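Local structure of aminotransferase (Bacillus subtilis, 6L1O) at residues Leu114-Pro117 and Gly118-Ala121; Glu300-Asp303 and Phe304-Leu308; Asp376-Glu379 and Phe380-Ile384. The protein catalyses pyridoxal-phosphate-dependent amino-group transfer and is encoded in the operon responsible for biosynthesis of bacilysin, a dipeptide antibiotic of L-alanine and L-anticapsin. All blocks are in the same frame, centred on the assembly; numbering follows the deposited sequence.

Contact 1 of 3, residues Leu114-Pro117 and Gly118-Ala121; sequences LLNP and GDIA
A type II beta turn from Asn116 to Asp119 carries the chain out of helix 103-114 and into strand 120-125, and its first and last residues, Asn116 and Asp119, are bonded to each other twice. Asp119 N donates to Asn116 O at 2.9 Å, the closing bond of the turn. In the other direction Asn116 N donates to Asp119 OD2, also at 2.9 Å and nearly straight at 163°. This N-H meets the carboxylate from above its plane, 54° out of it. The Asp119 side chain can fold back in this way because its CG stands anti to the carbonyl carbon (chi1 -77°), which brings OD2 to within 3.4 Å of Asn116 CB as well. The Asn116 and Asp119 side chains leave the turn together, flank to flank, with the amide and carboxylate planes steeply inclined to each other. Gly118 takes the third position of the turn with a positive phi, as usual in a type II turn. In the seven-stranded mixed sheet of the class I aminotransferase fold, strand 120-125 lies between strands 168-174 and 141-146, so the turn delivers the chain to an inner strand. The side chains of Leu115, the first residue past the helix, and Asp119 run antiparallel, so that Leu115 CD2 rests on Asp119 CB at 3.7 Å, while Leu115 CD1 reaches Ala121 CB at 4.0 Å. On the side toward helix 130-137, Leu115 and Ala121 both touch Ile135. The amide end of Asn116 looks to the dimer partner, where its OD1 accepts a hydrogen bond from the backbone N of Asp7 of the second subunit, and Pro117 packs on Arg139 of that same subunit.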
loop_
_atom_site.group_PDB
_atom_site.type_symbol
_atom_site.label_atom_id
_atom_site.label_comp_id
_atom_site.label_asym_id
_atom_site.label_seq_id
_atom_site.Cartn_x
_atom_site.Cartn_y
_atom_site.Cartn_z
ATOM N N LEU B 114 -3.183 -9.238 -13.547
ATOM C CA LEU B 114 -3.781 -9.506 -14.849
ATOM C C LEU B 114 -2.817 -9.537 -16.026
ATOM O O LEU B 114 -3.244 -9.862 -17.119
ATOM C CB LEU B 114 -4.917 -8.501 -15.101
ATOM C CG LEU B 114 -6.050 -8.486 -14.054
ATOM C CD1 LEU B 114 -7.090 -7.428 -14.339
ATOM C CD2 LEU B 114 -6.790 -9.828 -14.024
ATOM N N LEU B 115 -1.558 -9.128 -15.815
ATOM C CA LEU B 115 -0.579 -9.056 -16.875
ATOM C C LEU B 115 0.630 -9.925 -16.577
ATOM O O LEU B 115 1.196 -9.870 -15.475
ATOM C CB LEU B 115 -0.121 -7.612 -17.117
ATOM C CG LEU B 115 -0.886 -6.637 -17.967
ATOM C CD1 LEU B 115 -0.274 -5.228 -17.879
ATOM C CD2 LEU B 115 -0.937 -7.053 -19.443
ATOM N N ASN B 116 1.026 -10.722 -17.565
ATOM C CA ASN B 116 2.291 -11.493 -17.501
ATOM C C ASN B 116 3.366 -10.810 -18.270
ATOM O O ASN B 116 3.085 -10.043 -19.179
ATOM C CB ASN B 116 2.104 -12.898 -18.115
ATOM C CG ASN B 116 1.270 -13.790 -17.263
ATOM O OD1 ASN B 116 1.466 -13.838 -16.045
ATOM N ND2 ASN B 116 0.355 -14.554 -17.881
ATOM N N PRO B 117 4.607 -11.039 -17.897
ATOM C CA PRO B 117 5.700 -10.455 -18.635
ATOM C C PRO B 117 5.455 -10.834 -20.075
ATOM O O PRO B 117 4.993 -11.899 -20.367
ATOM C CB PRO B 117 6.912 -11.164 -18.045
ATOM C CG PRO B 117 6.514 -11.346 -16.656
ATOM C CD PRO B 117 5.109 -11.818 -16.779
ATOM N N GLY B 118 5.694 -9.907 -20.959
ATOM C CA GLY B 118 5.454 -10.150 -22.360
ATOM C C GLY B 118 4.065 -9.946 -22.917
ATOM O O GLY B 118 3.934 -9.870 -24.080
ATOM N N ASP B 119 3.045 -9.853 -22.093
ATOM C CA ASP B 119 1.707 -9.576 -22.557
ATOM C C ASP B 119 1.651 -8.099 -23.056
ATOM O O ASP B 119 2.469 -7.313 -22.732
ATOM C CB ASP B 119 0.698 -9.731 -21.410
ATOM C CG ASP B 119 0.366 -11.171 -21.058
ATOM O OD1 ASP B 119 0.714 -12.074 -21.798
ATOM O OD2 ASP B 119 -0.293 -11.403 -20.034
ATOM N N ILE B 120 0.654 -7.765 -23.831
ATOM C CA ILE B 120 0.414 -6.417 -24.296
ATOM C C ILE B 120 -0.686 -5.809 -23.445
ATOM O O ILE B 120 -1.674 -6.477 -23.144
ATOM C CB ILE B 120 0.033 -6.381 -25.795
ATOM C CG1 ILE B 120 1.319 -6.436 -26.625
ATOM C CG2 ILE B 120 -0.770 -5.131 -26.145
ATOM C CD1 ILE B 120 1.138 -6.680 -28.111
ATOM N N ALA B 121 -0.512 -4.532 -23.081
ATOM C CA ALA B 121 -1.582 -3.733 -22.473
ATOM C C ALA B 121 -1.968 -2.609 -23.462
ATOM O O ALA B 121 -1.102 -1.911 -23.978
ATOM C CB ALA B 121 -1.132 -3.154 -21.149
#

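Contact 2 of 3, residues Glu300-Asp303 and Phe304-Leu308; sequences ERID and FFTAL
Ile302 O takes two hydrogen bonds from Thr306, one from the hydroxyl and one from the backbone amide. Thr306 OG1 donates to it at 2.7 Å and Thr306 N at 2.9 Å, and the two donors come in from opposite faces of the carbonyl plane. The hydroxyl gets there because OG1 sits between the backbone N and the carbonyl carbon (chi1 54°), which turns it back down the helix; the methyl CG2 of Thr306 also lies close to the same oxygen, at 3.4 Å. On a buried residue this leaves the hydroxyl proton satisfied one turn back along its own helix. The neighbouring rungs are ordinary helical bonds: Phe304 N to Glu300 O and Phe305 N to Arg301 O, both 2.8 Å, and a longer one from Ala307 N to Asp303 O, 3.1 Å.

The charged ends look elsewhere. Arg301, extended beyond CB, forms a salt bridge through NH1 with Asp43 and a hydrogen bond with Met370 O, while Asp303 OD1 makes salt bridges with Lys299 and Lys319. Both phenylalanines have CG anti to the backbone N (chi1 175° for Phe304, -178° for Phe305), which swings their rings off the preceding turn. What stays behind is each CB: that of Phe304 lies 3.2 Å from Glu300 O, and that of Phe305 lies 3.1 Å from Arg301 O. Further out, Phe304 packs on Gln374 and Arg378 of helix 374-385, whereas Ile302 and Phe305 meet Met370, and Ile302 also meets Phe214. A threonine hydroxyl bonded to the carbonyl four residues earlier is a common feature of alpha-helices, here in the middle of the long helix 289-313.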
loop_
_atom_site.group_PDB
_atom_site.type_symbol
_atom_site.label_atom_id
_atom_site.label_comp_id
_atom_site.label_asym_id
_atom_site.label_seq_id
_atom_site.Cartn_x
_atom_site.Cartn_y
_atom_site.Cartn_z
ATOM N N GLU B 300 -18.392 26.506 -12.106
ATOM C CA GLU B 300 -18.251 27.946 -12.035
ATOM C C GLU B 300 -16.832 28.394 -12.354
ATOM O O GLU B 300 -16.628 29.399 -13.025
ATOM C CB GLU B 300 -18.661 28.431 -10.666
ATOM C CG GLU B 300 -18.367 29.876 -10.320
ATOM C CD GLU B 300 -19.074 30.876 -11.201
ATOM O OE1 GLU B 300 -20.191 30.565 -11.704
ATOM O OE2 GLU B 300 -18.507 31.999 -11.381
ATOM N N ARG B 301 -15.841 27.681 -11.856
ATOM C CA ARG B 301 -14.442 28.030 -12.094
ATOM C C ARG B 301 -14.146 27.874 -13.571
ATOM O O ARG B 301 -13.521 28.719 -14.155
ATOM C CB ARG B 301 -13.484 27.157 -11.256
ATOM C CG ARG B 301 -13.497 27.512 -9.789
ATOM C CD ARG B 301 -12.672 26.537 -8.982
ATOM N NE ARG B 301 -12.708 26.861 -7.549
ATOM C CZ ARG B 301 -12.072 26.177 -6.615
ATOM N NH1 ARG B 301 -11.276 25.145 -6.941
ATOM N NH2 ARG B 301 -12.139 26.571 -5.381
ATOM N N ILE B 302 -14.625 26.781 -14.165
ATOM C CA ILE B 302 -14.472 26.519 -15.581
ATOM C C ILE B 302 -15.080 27.636 -16.428
ATOM O O ILE B 302 -14.419 28.172 -17.335
ATOM C CB ILE B 302 -15.104 25.179 -15.968
ATOM C CG1 ILE B 302 -14.210 24.040 -15.468
ATOM C CG2 ILE B 302 -15.310 25.088 -17.482
ATOM C CD1 ILE B 302 -14.937 22.698 -15.479
ATOM N N ASP B 303 -16.302 28.011 -16.105
ATOM C CA ASP B 303 -16.973 29.097 -16.811
ATOM C C ASP B 303 -16.260 30.441 -16.643
ATOM O O ASP B 303 -16.010 31.143 -17.646
ATOM C CB ASP B 303 -18.416 29.193 -16.377
ATOM C CG ASP B 303 -19.254 28.022 -16.862
ATOM O OD1 ASP B 303 -18.730 27.103 -17.538
ATOM O OD2 ASP B 303 -20.457 28.002 -16.558
ATOM N N PHE B 304 -15.944 30.793 -15.407
ATOM C CA PHE B 304 -15.144 31.991 -15.099
ATOM C C PHE B 304 -13.808 32.063 -15.853
ATOM O O PHE B 304 -13.480 33.103 -16.476
ATOM C CB PHE B 304 -14.869 32.057 -13.619
ATOM C CG PHE B 304 -13.951 33.180 -13.205
ATOM C CD1 PHE B 304 -14.420 34.502 -13.151
ATOM C CD2 PHE B 304 -12.628 32.929 -12.881
ATOM C CE1 PHE B 304 -13.573 35.533 -12.740
ATOM C CE2 PHE B 304 -11.772 33.943 -12.502
ATOM C CZ PHE B 304 -12.265 35.255 -12.424
ATOM N N PHE B 305 -13.028 30.985 -15.739
ATOM C CA PHE B 305 -11.720 30.893 -16.309
ATOM C C PHE B 305 -11.715 30.917 -17.835
ATOM O O PHE B 305 -10.901 31.609 -18.456
ATOM C CB PHE B 305 -11.041 29.572 -15.863
ATOM C CG PHE B 305 -9.630 29.402 -16.364
ATOM C CD1 PHE B 305 -8.562 30.108 -15.768
ATOM C CD2 PHE B 305 -9.365 28.558 -17.416
ATOM C CE1 PHE B 305 -7.264 29.954 -16.233
ATOM C CE2 PHE B 305 -8.078 28.411 -17.899
ATOM C CZ PHE B 305 -7.031 29.081 -17.309
ATOM N N THR B 306 -12.532 30.118 -18.456
ATOM C CA THR B 306 -12.520 30.058 -19.933
ATOM C C THR B 306 -13.038 31.411 -20.535
ATOM O O THR B 306 -12.560 31.904 -21.582
ATOM C CB THR B 306 -13.308 28.877 -20.488
ATOM O OG1 THR B 306 -14.631 28.868 -19.971
ATOM C CG2 THR B 306 -12.610 27.521 -20.132
ATOM N N ALA B 307 -13.992 32.023 -19.858
ATOM C CA ALA B 307 -14.495 33.338 -20.326
ATOM C C ALA B 307 -13.420 34.389 -20.202
ATOM O O ALA B 307 -13.278 35.255 -21.066
ATOM C CB ALA B 307 -15.759 33.720 -19.560
ATOM N N LEU B 308 -12.617 34.310 -19.142
ATOM C CA LEU B 308 -11.591 35.281 -18.854
ATOM C C LEU B 308 -10.386 35.119 -19.812
ATOM O O LEU B 308 -9.833 36.135 -20.317
ATOM C CB LEU B 308 -11.109 35.153 -17.440
ATOM C CG LEU B 308 -10.312 36.272 -16.843
ATOM C CD1 LEU B 308 -11.173 37.544 -16.774
ATOM C CD2 LEU B 308 -9.814 35.870 -15.438
#

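Contact 3 of 3, residues Asp376-Glu379 and Phe380-Ile384; sequences DLRE and FVTRI
Glu379 lays its carboxylate across the side chain of Arg383, one turn further along the helix, in an i to i+4 salt bridge. Arg383 NE donates to Glu379 OE2 at 2.9 Å and 170°, using the anti lone pair of that oxygen. OE2 lies in the guanidinium plane, at its edge, while the carboxylate itself is turned 85° against it. A turn at chi2 of Glu379 (62°) bends the chain so that OE2 reaches Arg383 NE, and Arg383 runs extended from CG to NE to meet it. One water donates to OE2 at 2.7 Å and accepts from Arg383 NH2, bridging the pair a second time; another water donates to Glu379 OE1 and also meets Thr382 OG1.

Within 380-384, Ile384 CD1 lies over one face of the Phe380 ring, nearer its border than its centre. The backbone bond from Val381 N to Leu377 O is weak at 3.4 Å. Helix 374-385 turns Leu377, Arg378 and Val381 onto helix 289-313, while Phe380 and Arg383 touch Val350 of strand 350-351, Arg383 and Glu379 touch Ile35 of strand 35-36, and Arg383 NH1 makes a hydrogen bond with His33 O.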
loop_
_atom_site.group_PDB
_atom_site.type_symbol
_atom_site.label_atom_id
_atom_site.label_comp_id
_atom_site.label_asym_id
_atom_site.label_seq_id
_atom_site.Cartn_x
_atom_site.Cartn_y
_atom_site.Cartn_z
ATOM N N ASP B 376 -6.618 33.147 -7.804
ATOM C CA ASP B 376 -5.467 32.475 -8.415
ATOM C C ASP B 376 -5.718 32.243 -9.912
ATOM O O ASP B 376 -4.842 32.459 -10.720
ATOM C CB ASP B 376 -5.183 31.132 -7.735
ATOM C CG ASP B 376 -4.468 31.271 -6.388
ATOM O OD1 ASP B 376 -4.134 32.406 -5.965
ATOM O OD2 ASP B 376 -4.270 30.220 -5.725
ATOM N N LEU B 377 -6.954 31.874 -10.256
ATOM C CA LEU B 377 -7.330 31.757 -11.652
ATOM C C LEU B 377 -7.192 33.115 -12.356
ATOM O O LEU B 377 -6.718 33.199 -13.508
ATOM C CB LEU B 377 -8.732 31.192 -11.806
ATOM C CG LEU B 377 -9.000 29.797 -11.170
ATOM C CD1 LEU B 377 -10.429 29.330 -11.398
ATOM C CD2 LEU B 377 -8.032 28.754 -11.739
ATOM N N ARG B 378 -7.575 34.187 -11.665
ATOM C CA ARG B 378 -7.487 35.498 -12.257
ATOM C C ARG B 378 -6.064 35.939 -12.449
ATOM O O ARG B 378 -5.720 36.516 -13.509
ATOM C CB ARG B 378 -8.249 36.545 -11.463
ATOM C CG ARG B 378 -8.341 37.894 -12.218
ATOM C CD ARG B 378 -8.928 38.996 -11.357
ATOM N NE ARG B 378 -10.194 38.582 -10.739
ATOM C CZ ARG B 378 -11.397 38.667 -11.295
ATOM N NH1 ARG B 378 -11.534 39.128 -12.528
ATOM N NH2 ARG B 378 -12.472 38.277 -10.603
ATOM N N GLU B 379 -5.252 35.734 -11.445
ATOM C CA GLU B 379 -3.846 36.145 -11.470
ATOM C C GLU B 379 -3.035 35.366 -12.563
ATOM O O GLU B 379 -2.208 35.942 -13.251
ATOM C CB GLU B 379 -3.236 35.940 -10.081
ATOM C CG GLU B 379 -1.772 36.325 -9.906
ATOM C CD GLU B 379 -1.456 37.783 -10.142
ATOM O OE1 GLU B 379 -2.379 38.644 -10.117
ATOM O OE2 GLU B 379 -0.240 38.060 -10.367
ATOM N N PHE B 380 -3.380 34.097 -12.777
ATOM C CA PHE B 380 -2.842 33.309 -13.905
ATOM C C PHE B 380 -3.070 34.060 -15.238
ATOM O O PHE B 380 -2.116 34.335 -15.998
ATOM C CB PHE B 380 -3.540 31.918 -13.922
ATOM C CG PHE B 380 -3.128 31.040 -15.054
ATOM C CD1 PHE B 380 -2.028 30.179 -14.920
ATOM C CD2 PHE B 380 -3.840 31.037 -16.246
ATOM C CE1 PHE B 380 -1.653 29.345 -15.963
ATOM C CE2 PHE B 380 -3.476 30.195 -17.293
ATOM C CZ PHE B 380 -2.393 29.352 -17.150
ATOM N N VAL B 381 -4.300 34.500 -15.456
ATOM C CA VAL B 381 -4.615 35.222 -16.683
ATOM C C VAL B 381 -3.909 36.593 -16.738
ATOM O O VAL B 381 -3.338 36.961 -17.777
ATOM C CB VAL B 381 -6.103 35.392 -16.878
ATOM C CG1 VAL B 381 -6.393 36.330 -18.042
ATOM C CG2 VAL B 381 -6.756 34.043 -17.109
ATOM N N THR B 382 -3.920 37.310 -15.623
ATOM C CA THR B 382 -3.227 38.607 -15.531
ATOM C C THR B 382 -1.750 38.532 -15.899
ATOM O O THR B 382 -1.222 39.403 -16.620
ATOM C CB THR B 382 -3.354 39.216 -14.135
ATOM O OG1 THR B 382 -4.721 39.525 -13.912
ATOM C CG2 THR B 382 -2.507 40.523 -13.981
ATOM N N ARG B 383 -1.088 37.495 -15.442
ATOM C CA ARG B 383 0.336 37.323 -15.701
ATOM C C ARG B 383 0.623 36.968 -17.154
ATOM O O ARG B 383 1.579 37.479 -17.742
ATOM C CB ARG B 383 0.941 36.287 -14.776
ATOM C CG ARG B 383 0.919 36.677 -13.312
ATOM C CD ARG B 383 1.521 35.582 -12.517
ATOM N NE ARG B 383 1.529 35.847 -11.098
ATOM C CZ ARG B 383 2.190 35.131 -10.219
ATOM N NH1 ARG B 383 2.902 34.060 -10.629
ATOM N NH2 ARG B 383 2.104 35.440 -8.943
ATOM N N ILE B 384 -0.218 36.123 -17.731
ATOM C CA ILE B 384 -0.025 35.678 -19.083
ATOM C C ILE B 384 -0.310 36.802 -20.075
ATOM O O ILE B 384 0.296 36.867 -21.153
ATOM C CB ILE B 384 -0.884 34.433 -19.380
ATOM C CG1 ILE B 384 -0.350 33.243 -18.575
ATOM C CG2 ILE B 384 -0.908 34.096 -20.871
ATOM C CD1 ILE B 384 -1.075 31.908 -18.907
HETATM O O HOH W 1 -5.055 39.376 -10.743
HETATM O O HOH W 2 1.103 37.973 -7.972
#

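The three contacts come in series along the chain, all in its class I and II aminotransferase part. Contact 1, at the entry to strand 120-125 of the large mixed sheet, lies across the chain's centre from the other two: centre to centre it is about 42 Å from contact 2 and about 45 Å from contact 3. Contacts 2 and 3 are about 12 Å apart between centres, on helices 289-313 and 374-385, where Phe305 CE1 meets Phe380 CD2 at 3.6 Å and Leu308 CD2 meets Val381 CG2 at 3.9 Å. Contact 1 borders the second subunit, through Asn116 and Pro117; contacts 2 and 3 each lie within one helix, and side chains between them join the helices.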